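Local coordinates for effector protein B, substrate of the Dot/Icm secretion system (Legionella drancourtii, PDB 4JVS) that probably acts, through this GAP domain, as a GTPase-activating protein that stimulates GTP hydrolysis by a host small GTPase, at residues K65-Y70 / S126-K131. Numbering follows the deposited sequence.
Sequences KCFNDY and SIVDPK
With CG set opposite its own carbonyl carbon (chi1 -66°), Asn68 projects its carboxamide from the helix onto the backbone of Val128, while the Phe67 side chain, CG opposite the backbone N (chi1 163°), swings its ring beside Ser126 and Val128. The carboxamide of Asn68 pairs with both the backbone N-H and the backbone C=O of Val128. Its OD1 accepts the N-H of Val128 on a lone pair in the carbonyl plane, at 2.9 Å from Val128 N, and its ND2 donates almost straight (171°) to Val128 O at 2.6 Å. One bond from its oxygen and one from its nitrogen fix the rotation of the carboxamide, and through them a side-chain amide ties the backbone of an irregular, extended piece of loop to the helix. Ile127 packs against this group, its CG2 lying 3.5 Å from Asn68 OD1. On the other flank, Phe67 presents its edge to the Ser126 carbonyl, with CE2 3.3 Å from Ser126 O in the ring plane, and Val128 CG2 approaches the same ring obliquely, 3.7 Å from Phe67 CD2. Further along the loop, the aliphatic part of Lys65 crosses the Pro130 ring at about a right angle, with Lys65 CG 4.0 Å from Pro130 CG.

The contact lies in the N-terminal part of the GAP domain, where it fastens the loop between helix 118-124 and strand 135-136 to helix 60-80. Ser126 and Val128 also pack on the chain of another protein in the assembly, presumably the GTPase, and the side chain of Ser126 is about 12 Å from the bound aluminum fluoride. Within the same chain, Ile171 and Gln168 of helix 156-177 pack on Phe67 and Val128 respectively, and Phe34 of helix 34-45 meets the Phe67 ring edge-to-face.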
loop_
_atom_site.group_PDB
_atom_site.type_symbol
_atom_site.label_atom_id
_atom_site.label_comp_id
_atom_site.label_asym_id
_atom_site.label_seq_id
_atom_site.Cartn_x
_atom_site.Cartn_y
_atom_site.Cartn_z
ATOM N N LYS A 65 -0.980 -16.288 -2.059
ATOM C CA LYS A 65 -1.828 -17.074 -1.151
ATOM C C LYS A 65 -0.984 -17.690 -0.042
ATOM O O LYS A 65 -1.351 -17.663 1.128
ATOM C CB LYS A 65 -2.600 -18.175 -1.887
ATOM C CG LYS A 65 -3.530 -17.650 -2.991
ATOM C CD LYS A 65 -3.771 -18.688 -4.108
ATOM C CE LYS A 65 -4.558 -18.098 -5.295
ATOM N NZ LYS A 65 -5.976 -17.717 -4.962
ATOM N N CYS A 66 0.169 -18.213 -0.428
ATOM C CA CYS A 66 1.077 -18.890 0.483
ATOM C C CYS A 66 1.580 -17.947 1.582
ATOM O O CYS A 66 1.605 -18.300 2.767
ATOM C CB CYS A 66 2.246 -19.465 -0.321
ATOM S SG CYS A 66 3.387 -20.513 0.587
ATOM N N PHE A 67 1.977 -16.743 1.192
ATOM C CA PHE A 67 2.393 -15.751 2.173
ATOM C C PHE A 67 1.209 -15.280 3.024
ATOM O O PHE A 67 1.327 -15.102 4.241
ATOM C CB PHE A 67 3.057 -14.554 1.496
ATOM C CG PHE A 67 3.132 -13.350 2.372
ATOM C CD1 PHE A 67 4.064 -13.284 3.387
ATOM C CD2 PHE A 67 2.257 -12.289 2.192
ATOM C CE1 PHE A 67 4.133 -12.187 4.201
ATOM C CE2 PHE A 67 2.322 -11.191 2.995
ATOM C CZ PHE A 67 3.263 -11.136 4.007
ATOM N N ASN A 68 0.069 -15.074 2.373
ATOM C CA ASN A 68 -1.127 -14.635 3.069
ATOM C C ASN A 68 -1.593 -15.642 4.114
ATOM O O ASN A 68 -2.052 -15.256 5.175
ATOM C CB ASN A 68 -2.239 -14.320 2.072
ATOM C CG ASN A 68 -1.915 -13.126 1.195
ATOM O OD1 ASN A 68 -1.215 -12.202 1.613
ATOM N ND2 ASN A 68 -2.422 -13.138 -0.029
ATOM N N ASP A 69 -1.474 -16.930 3.820
ATOM C CA ASP A 69 -1.830 -17.958 4.799
ATOM C C ASP A 69 -0.953 -17.807 6.033
ATOM O O ASP A 69 -1.431 -17.884 7.166
ATOM C CB ASP A 69 -1.634 -19.370 4.226
ATOM C CG ASP A 69 -2.622 -19.708 3.138
ATOM O OD1 ASP A 69 -3.588 -18.929 2.945
ATOM O OD2 ASP A 69 -2.435 -20.763 2.483
ATOM N N TYR A 70 0.334 -17.586 5.819
ATOM C CA TYR A 70 1.288 -17.443 6.904
ATOM C C TYR A 70 1.021 -16.220 7.739
ATOM O O TYR A 70 1.013 -16.292 8.932
ATOM C CB TYR A 70 2.725 -17.434 6.393
ATOM C CG TYR A 70 3.751 -17.189 7.449
ATOM C CD1 TYR A 70 3.922 -18.063 8.453
ATOM C CD2 TYR A 70 4.548 -16.087 7.426
ATOM C CE1 TYR A 70 4.817 -17.851 9.395
ATOM C CE2 TYR A 70 5.447 -15.874 8.376
ATOM C CZ TYR A 70 5.573 -16.757 9.359
ATOM O OH TYR A 70 6.471 -16.587 10.347
ATOM N N SER A 126 -0.932 -5.594 5.047
ATOM C CA SER A 126 0.175 -6.443 4.632
ATOM C C SER A 126 -0.185 -7.649 3.755
ATOM O O SER A 126 0.703 -8.358 3.288
ATOM C CB SER A 126 0.971 -6.875 5.860
ATOM O OG SER A 126 1.629 -5.753 6.441
ATOM N N ILE A 127 -1.473 -7.876 3.511
ATOM C CA ILE A 127 -1.885 -8.967 2.638
ATOM C C ILE A 127 -1.700 -8.627 1.154
ATOM O O ILE A 127 -2.095 -7.559 0.686
ATOM C CB ILE A 127 -3.323 -9.455 2.957
ATOM C CG1 ILE A 127 -3.272 -10.466 4.106
ATOM C CG2 ILE A 127 -3.971 -10.107 1.740
ATOM C CD1 ILE A 127 -4.605 -11.044 4.489
ATOM N N VAL A 128 -1.068 -9.542 0.431
ATOM C CA VAL A 128 -0.788 -9.352 -0.979
ATOM C C VAL A 128 -1.915 -9.937 -1.808
ATOM O O VAL A 128 -2.189 -11.135 -1.735
ATOM C CB VAL A 128 0.530 -10.040 -1.390
ATOM C CG1 VAL A 128 0.944 -9.597 -2.768
ATOM C CG2 VAL A 128 1.621 -9.730 -0.390
ATOM N N ASP A 129 -2.565 -9.086 -2.596
ATOM C CA ASP A 129 -3.655 -9.507 -3.461
ATOM C C ASP A 129 -3.135 -10.459 -4.519
ATOM O O ASP A 129 -2.310 -10.076 -5.351
ATOM C CB ASP A 129 -4.283 -8.289 -4.142
ATOM C CG ASP A 129 -5.510 -8.647 -4.953
ATOM O OD1 ASP A 129 -5.682 -8.091 -6.065
ATOM O OD2 ASP A 129 -6.302 -9.485 -4.464
ATOM N N PRO A 130 -3.607 -11.712 -4.489
ATOM C CA PRO A 130 -3.186 -12.707 -5.487
ATOM C C PRO A 130 -3.460 -12.262 -6.937
ATOM O O PRO A 130 -2.645 -12.532 -7.816
ATOM C CB PRO A 130 -4.023 -13.943 -5.122
ATOM C CG PRO A 130 -4.314 -13.787 -3.652
ATOM C CD PRO A 130 -4.460 -12.300 -3.435
ATOM N N LYS A 131 -4.514 -11.522 -7.184
ATOM C CA LYS A 131 -4.768 -11.082 -8.527
ATOM C C LYS A 131 -3.909 -9.965 -9.018
ATOM O O LYS A 131 -3.355 -10.026 -10.083
ATOM C CB LYS A 131 -6.193 -10.638 -8.658
ATOM C CG LYS A 131 -7.191 -11.723 -8.504
ATOM C CD LYS A 131 -8.538 -11.237 -8.957
ATOM C CE LYS A 131 -9.310 -10.608 -7.825
ATOM N NZ LYS A 131 -10.121 -11.611 -7.102
#